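PDB 6X9L: aldehyde dehydrogenase family protein from Pseudomonas syringae pv. tomato, which probably oxidises long-chain aliphatic aldehydes such as octanal, with NAD+ as the electron acceptor. Local coordinates for residues A270-A275 with M297-N302; E306-A311 with L397-Y402. The protein carries 1 engineered substitution. All blocks are in the same frame, centred on the assembly; numbering follows the deposited sequence.

Interaction 1. Residues A270-A275 with M297-N302; sequences ADFANA and MIVPRN
The ring of F272 meets P300 and V299 at its edge, not over a face. Both partners lie near the ring plane, at the end of the ring far from CB. F272 CZ comes to 3.4 Å from P300 CD and to 3.8 Å from P300 CG. The next ring carbon, F272 CE2, is 3.8 Å from P300 CD and also stands 4.1 Å from V299 CG1. The proline is touched through CD and CG, and the valine through CB and its CG1 methyl. F272 and P300 point at each other, whereas V299 runs at a slant to the phenylalanine. The torsion of F272 sets this up: CG is anti to the carbonyl carbon (chi1 -83°), which carries the ring from the start of its helix across to the strand.

The two segments belong to a beta-alpha-beta unit made of strand 263-266, helix 272-284 and strand 296-300. The two strands are parallel neighbours in the sheet, and the helix packs against one face of the sheet. D271 is the N-cap of that helix, so F272 sits in its first turn. The contact ties this end of the helix to the C-terminal end of strand 296-300. V299 and F272 share a further neighbour in L266 of the first strand. Helix 304-316 adds to the same apolar cluster, with V307 touching both F272 and V299. No hydrogen bond links the two segments. Strand 296-300 is instead held by backbone bonds to strands 263-266 and 396-402 beside it. F272, V299 and P300 are all buried.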
loop_
_atom_site.group_PDB
_atom_site.type_symbol
_atom_site.label_atom_id
_atom_site.label_comp_id
_atom_site.label_asym_id
_atom_site.label_seq_id
_atom_site.Cartn_x
_atom_site.Cartn_y
_atom_site.Cartn_z
ATOM N N ALA A 270 7.448 -3.724 -37.645
ATOM C CA ALA A 270 8.519 -2.824 -37.167
ATOM C C ALA A 270 9.706 -2.816 -38.117
ATOM O O ALA A 270 9.888 -3.779 -38.793
ATOM C CB ALA A 270 8.947 -3.221 -35.788
ATOM N N ASP A 271 10.478 -1.740 -38.131
ATOM C CA ASP A 271 11.686 -1.675 -38.980
ATOM C C ASP A 271 12.790 -2.364 -38.182
ATOM O O ASP A 271 13.536 -1.693 -37.524
ATOM C CB ASP A 271 12.008 -0.221 -39.291
ATOM C CG ASP A 271 13.269 -0.013 -40.098
ATOM O OD1 ASP A 271 13.818 -0.984 -40.578
ATOM O OD2 ASP A 271 13.675 1.136 -40.231
ATOM N N PHE A 272 12.965 -3.654 -38.409
ATOM C CA PHE A 272 13.864 -4.497 -37.599
ATOM C C PHE A 272 15.288 -3.968 -37.624
ATOM O O PHE A 272 15.890 -3.892 -36.585
ATOM C CB PHE A 272 13.718 -5.954 -38.024
ATOM C CG PHE A 272 12.553 -6.645 -37.372
ATOM C CD1 PHE A 272 11.282 -6.527 -37.887
ATOM C CD2 PHE A 272 12.723 -7.376 -36.213
ATOM C CE1 PHE A 272 10.214 -7.143 -37.273
ATOM C CE2 PHE A 272 11.654 -8.000 -35.609
ATOM C CZ PHE A 272 10.403 -7.880 -36.141
ATOM N N ALA A 273 15.774 -3.511 -38.760
ATOM C CA ALA A 273 17.153 -2.994 -38.805
ATOM C C ALA A 273 17.297 -1.793 -37.874
ATOM O O ALA A 273 18.326 -1.677 -37.268
ATOM C CB ALA A 273 17.477 -2.608 -40.211
ATOM N N ASN A 274 16.311 -0.910 -37.814
ATOM C CA ASN A 274 16.434 0.276 -36.944
ATOM C C ASN A 274 15.901 0.024 -35.538
ATOM O O ASN A 274 16.119 0.880 -34.716
ATOM C CB ASN A 274 15.715 1.483 -37.525
ATOM C CG ASN A 274 16.459 2.055 -38.703
ATOM O OD1 ASN A 274 15.964 2.933 -39.388
ATOM N ND2 ASN A 274 17.656 1.560 -38.940
ATOM N N ALA A 275 15.217 -1.083 -35.281
ATOM C CA ALA A 275 14.657 -1.260 -33.924
ATOM C C ALA A 275 15.463 -2.237 -33.074
ATOM O O ALA A 275 15.400 -2.121 -31.882
ATOM C CB ALA A 275 13.205 -1.645 -33.996
ATOM N N MET A 297 13.767 -9.776 -25.490
ATOM C CA MET A 297 13.363 -9.205 -26.771
ATOM C C MET A 297 12.544 -10.243 -27.530
ATOM O O MET A 297 13.051 -11.328 -27.850
ATOM C CB MET A 297 14.579 -8.759 -27.585
ATOM C CG MET A 297 14.219 -7.971 -28.818
ATOM S SD MET A 297 15.639 -7.508 -29.828
ATOM C CE MET A 297 16.093 -5.944 -29.061
ATOM N N ILE A 298 11.288 -9.907 -27.821
ATOM C CA ILE A 298 10.307 -10.864 -28.327
ATOM C C ILE A 298 9.984 -10.495 -29.772
ATOM O O ILE A 298 9.501 -9.386 -30.052
ATOM C CB ILE A 298 9.059 -10.890 -27.438
ATOM C CG1 ILE A 298 9.491 -11.260 -26.014
ATOM C CG2 ILE A 298 8.038 -11.886 -27.954
ATOM C CD1 ILE A 298 8.541 -10.791 -24.941
ATOM N N VAL A 299 10.262 -11.424 -30.687
ATOM C CA VAL A 299 10.324 -11.114 -32.117
ATOM C C VAL A 299 9.737 -12.269 -32.908
ATOM O O VAL A 299 9.716 -13.421 -32.451
ATOM C CB VAL A 299 11.778 -10.849 -32.573
ATOM C CG1 VAL A 299 12.345 -9.617 -31.881
ATOM C CG2 VAL A 299 12.661 -12.047 -32.272
ATOM N N PRO A 300 9.228 -11.975 -34.115
ATOM C CA PRO A 300 8.641 -13.026 -34.970
ATOM C C PRO A 300 9.653 -14.099 -35.347
ATOM O O PRO A 300 10.795 -13.803 -35.698
ATOM C CB PRO A 300 8.171 -12.253 -36.210
ATOM C CG PRO A 300 8.000 -10.850 -35.748
ATOM C CD PRO A 300 9.040 -10.629 -34.685
ATOM N N ARG A 301 9.216 -15.359 -35.301
ATOM C CA ARG A 301 10.152 -16.461 -35.514
ATOM C C ARG A 301 10.859 -16.318 -36.851
ATOM O O ARG A 301 12.087 -16.445 -36.943
ATOM C CB ARG A 301 9.428 -17.805 -35.437
ATOM C CG ARG A 301 10.344 -19.026 -35.514
ATOM C CD ARG A 301 9.632 -20.293 -35.019
ATOM N NE ARG A 301 9.890 -20.560 -33.596
ATOM C CZ ARG A 301 9.015 -20.364 -32.608
ATOM N NH1 ARG A 301 7.805 -19.898 -32.877
ATOM N NH2 ARG A 301 9.346 -20.633 -31.346
ATOM N N ASN A 302 10.097 -16.050 -37.905
ATOM C CA ASN A 302 10.673 -15.909 -39.234
ATOM C C ASN A 302 11.602 -14.703 -39.325
ATOM O O ASN A 302 12.146 -14.415 -40.397
ATOM C CB ASN A 302 9.567 -15.783 -40.272
ATOM C CG ASN A 302 8.773 -14.513 -40.114
ATOM O OD1 ASN A 302 8.705 -13.929 -39.026
ATOM N ND2 ASN A 302 8.160 -14.067 -41.204
#

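Interaction 2. Residues E306-A311 with L397-Y402; sequences EVEALA and LCLIAY
V307 is the first residue of 306-311 to touch the strand. Its CG2 methyl lies 3.8 Å from L399 CG and 4.1 Å from L399 CD2. The two side chains run past one another, pointing opposite ways. E308 follows and uses its aliphatic stem. Its CG is 3.8 Å from L399 CD2, and the same methyl is 4.1 Å from E308 CA. CG of E308 is anti to the carbonyl carbon (chi1 -80°) and the chain is extended beyond it (chi2 178°). This carries the carboxylate on past the leucine. One turn after V307, A311 points its CB at the strand but stays 4.5 Å from L399 CD2.

L399 thus projects from strand 396-402 against one side of helix 304-316, as in the layering of helix on sheet in an alpha/beta fold. Its side chain also touches M297 of the adjoining strand.

The buried carboxylate of E308 is answered beyond these segments: OE1 forms a salt bridge with K355 and OE2 a hydrogen bond with S379. The contact itself is apolar; the charged end of E308 bonds instead to strands 355-358 and 376-379, farther along the same sheet.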
loop_
_atom_site.group_PDB
_atom_site.type_symbol
_atom_site.label_atom_id
_atom_site.label_comp_id
_atom_site.label_asym_id
_atom_site.label_seq_id
_atom_site.Cartn_x
_atom_site.Cartn_y
_atom_site.Cartn_z
ATOM N N GLU A 306 17.568 -12.720 -38.466
ATOM C CA GLU A 306 17.944 -11.343 -38.762
ATOM C C GLU A 306 18.231 -10.556 -37.483
ATOM O O GLU A 306 19.226 -9.824 -37.407
ATOM C CB GLU A 306 16.851 -10.663 -39.580
ATOM C CG GLU A 306 17.283 -9.322 -40.134
ATOM C CD GLU A 306 16.199 -8.621 -40.933
ATOM O OE1 GLU A 306 16.118 -7.378 -40.818
ATOM O OE2 GLU A 306 15.439 -9.295 -41.676
ATOM N N VAL A 307 17.372 -10.690 -36.464
ATOM C CA VAL A 307 17.583 -9.917 -35.239
ATOM C C VAL A 307 18.799 -10.441 -34.484
ATOM O O VAL A 307 19.547 -9.661 -33.883
ATOM C CB VAL A 307 16.318 -9.890 -34.347
ATOM C CG1 VAL A 307 15.072 -10.330 -35.118
ATOM C CG2 VAL A 307 16.505 -10.705 -33.091
ATOM N N GLU A 308 19.025 -11.760 -34.508
ATOM C CA GLU A 308 20.258 -12.306 -33.944
ATOM C C GLU A 308 21.475 -11.588 -34.517
ATOM O O GLU A 308 22.276 -11.006 -33.774
ATOM C CB GLU A 308 20.354 -13.808 -34.203
ATOM C CG GLU A 308 19.546 -14.672 -33.259
ATOM C CD GLU A 308 19.656 -16.149 -33.611
ATOM O OE1 GLU A 308 20.371 -16.473 -34.588
ATOM O OE2 GLU A 308 19.042 -16.986 -32.919
ATOM N N ALA A 309 21.614 -11.598 -35.851
ATOM C CA ALA A 309 22.731 -10.910 -36.496
ATOM C C ALA A 309 22.803 -9.445 -36.079
ATOM O O ALA A 309 23.889 -8.917 -35.803
ATOM C CB ALA A 309 22.603 -11.023 -38.011
ATOM N N LEU A 310 21.654 -8.768 -36.039
ATOM C CA LEU A 310 21.641 -7.356 -35.683
ATOM C C LEU A 310 22.051 -7.137 -34.236
ATOM O O LEU A 310 22.620 -6.091 -33.906
ATOM C CB LEU A 310 20.253 -6.784 -35.931
ATOM C CG LEU A 310 19.915 -6.623 -37.405
ATOM C CD1 LEU A 310 18.406 -6.773 -37.626
ATOM C CD2 LEU A 310 20.413 -5.262 -37.860
ATOM N N ALA A 311 21.766 -8.105 -33.361
ATOM C CA ALA A 311 22.089 -7.958 -31.943
ATOM C C ALA A 311 23.576 -8.187 -31.687
ATOM O O ALA A 311 24.218 -7.417 -30.959
ATOM C CB ALA A 311 21.241 -8.918 -31.104
ATOM N N LEU A 397 21.056 -10.358 -22.740
ATOM C CA LEU A 397 19.805 -10.157 -23.449
ATOM C C LEU A 397 19.332 -11.495 -24.000
ATOM O O LEU A 397 20.124 -12.234 -24.596
ATOM C CB LEU A 397 19.980 -9.134 -24.574
ATOM C CG LEU A 397 18.842 -9.006 -25.599
ATOM C CD1 LEU A 397 17.551 -8.586 -24.916
ATOM C CD2 LEU A 397 19.200 -8.036 -26.702
ATOM N N CYS A 398 18.050 -11.804 -23.785
ATOM C CA CYS A 398 17.418 -13.005 -24.313
ATOM C C CYS A 398 16.581 -12.667 -25.534
ATOM O O CYS A 398 15.851 -11.674 -25.543
ATOM C CB CYS A 398 16.531 -13.679 -23.264
ATOM S SG CYS A 398 17.450 -14.517 -21.966
ATOM N N LEU A 399 16.699 -13.503 -26.559
ATOM C CA LEU A 399 15.893 -13.426 -27.770
ATOM C C LEU A 399 14.876 -14.559 -27.743
ATOM O O LEU A 399 15.255 -15.724 -27.589
ATOM C CB LEU A 399 16.782 -13.544 -29.006
ATOM C CG LEU A 399 17.307 -12.285 -29.693
ATOM C CD1 LEU A 399 17.287 -11.078 -28.782
ATOM C CD2 LEU A 399 18.714 -12.548 -30.207
ATOM N N ILE A 400 13.595 -14.220 -27.889
ATOM C CA ILE A 400 12.501 -15.193 -27.841
ATOM C C ILE A 400 11.620 -15.027 -29.075
ATOM O O ILE A 400 11.262 -13.902 -29.448
ATOM C CB ILE A 400 11.650 -15.032 -26.568
ATOM C CG1 ILE A 400 12.509 -15.207 -25.317
ATOM C CG2 ILE A 400 10.452 -15.991 -26.590
ATOM C CD1 ILE A 400 11.849 -14.671 -24.069
ATOM N N ALA A 401 11.255 -16.150 -29.694
ATOM C CA ALA A 401 10.477 -16.142 -30.923
ATOM C C ALA A 401 8.998 -16.337 -30.626
ATOM O O ALA A 401 8.624 -16.964 -29.631
ATOM C CB ALA A 401 10.945 -17.241 -31.878
ATOM N N TYR A 402 8.161 -15.802 -31.516
ATOM C CA TYR A 402 6.719 -15.977 -31.431
ATOM C C TYR A 402 6.128 -16.186 -32.827
ATOM O O TYR A 402 6.699 -15.763 -33.836
ATOM C CB TYR A 402 6.069 -14.784 -30.708
ATOM C CG TYR A 402 6.068 -13.466 -31.469
ATOM C CD1 TYR A 402 5.190 -13.250 -32.532
ATOM C CD2 TYR A 402 6.912 -12.418 -31.098
ATOM C CE1 TYR A 402 5.173 -12.046 -33.222
ATOM C CE2 TYR A 402 6.897 -11.203 -31.787
ATOM C CZ TYR A 402 6.025 -11.024 -32.842
ATOM O OH TYR A 402 5.986 -9.828 -33.525
#

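In the fold
Interactions 1 and 2 have their centres about 8 Å apart and share one sheet. Strands 296-300 and 396-402 are parallel neighbours in it. Probable hydrogen bonds join them, M297 N to C398 O at 2.8 Å and R301 N to Y402 O at 2.9 Å. Strand 296-300 also leads directly into helix 304-316, so the chain passes from interaction 1 to interaction 2. V276 of helix 272-284 touches V307 and L310, so the two helices also touch each other. Both contacts lie away from the NAD and octanal pockets. However, the link from helix 272-284 to strand 296-300 carries R285, S290, the engineered A291 and S292 of the octanal pocket.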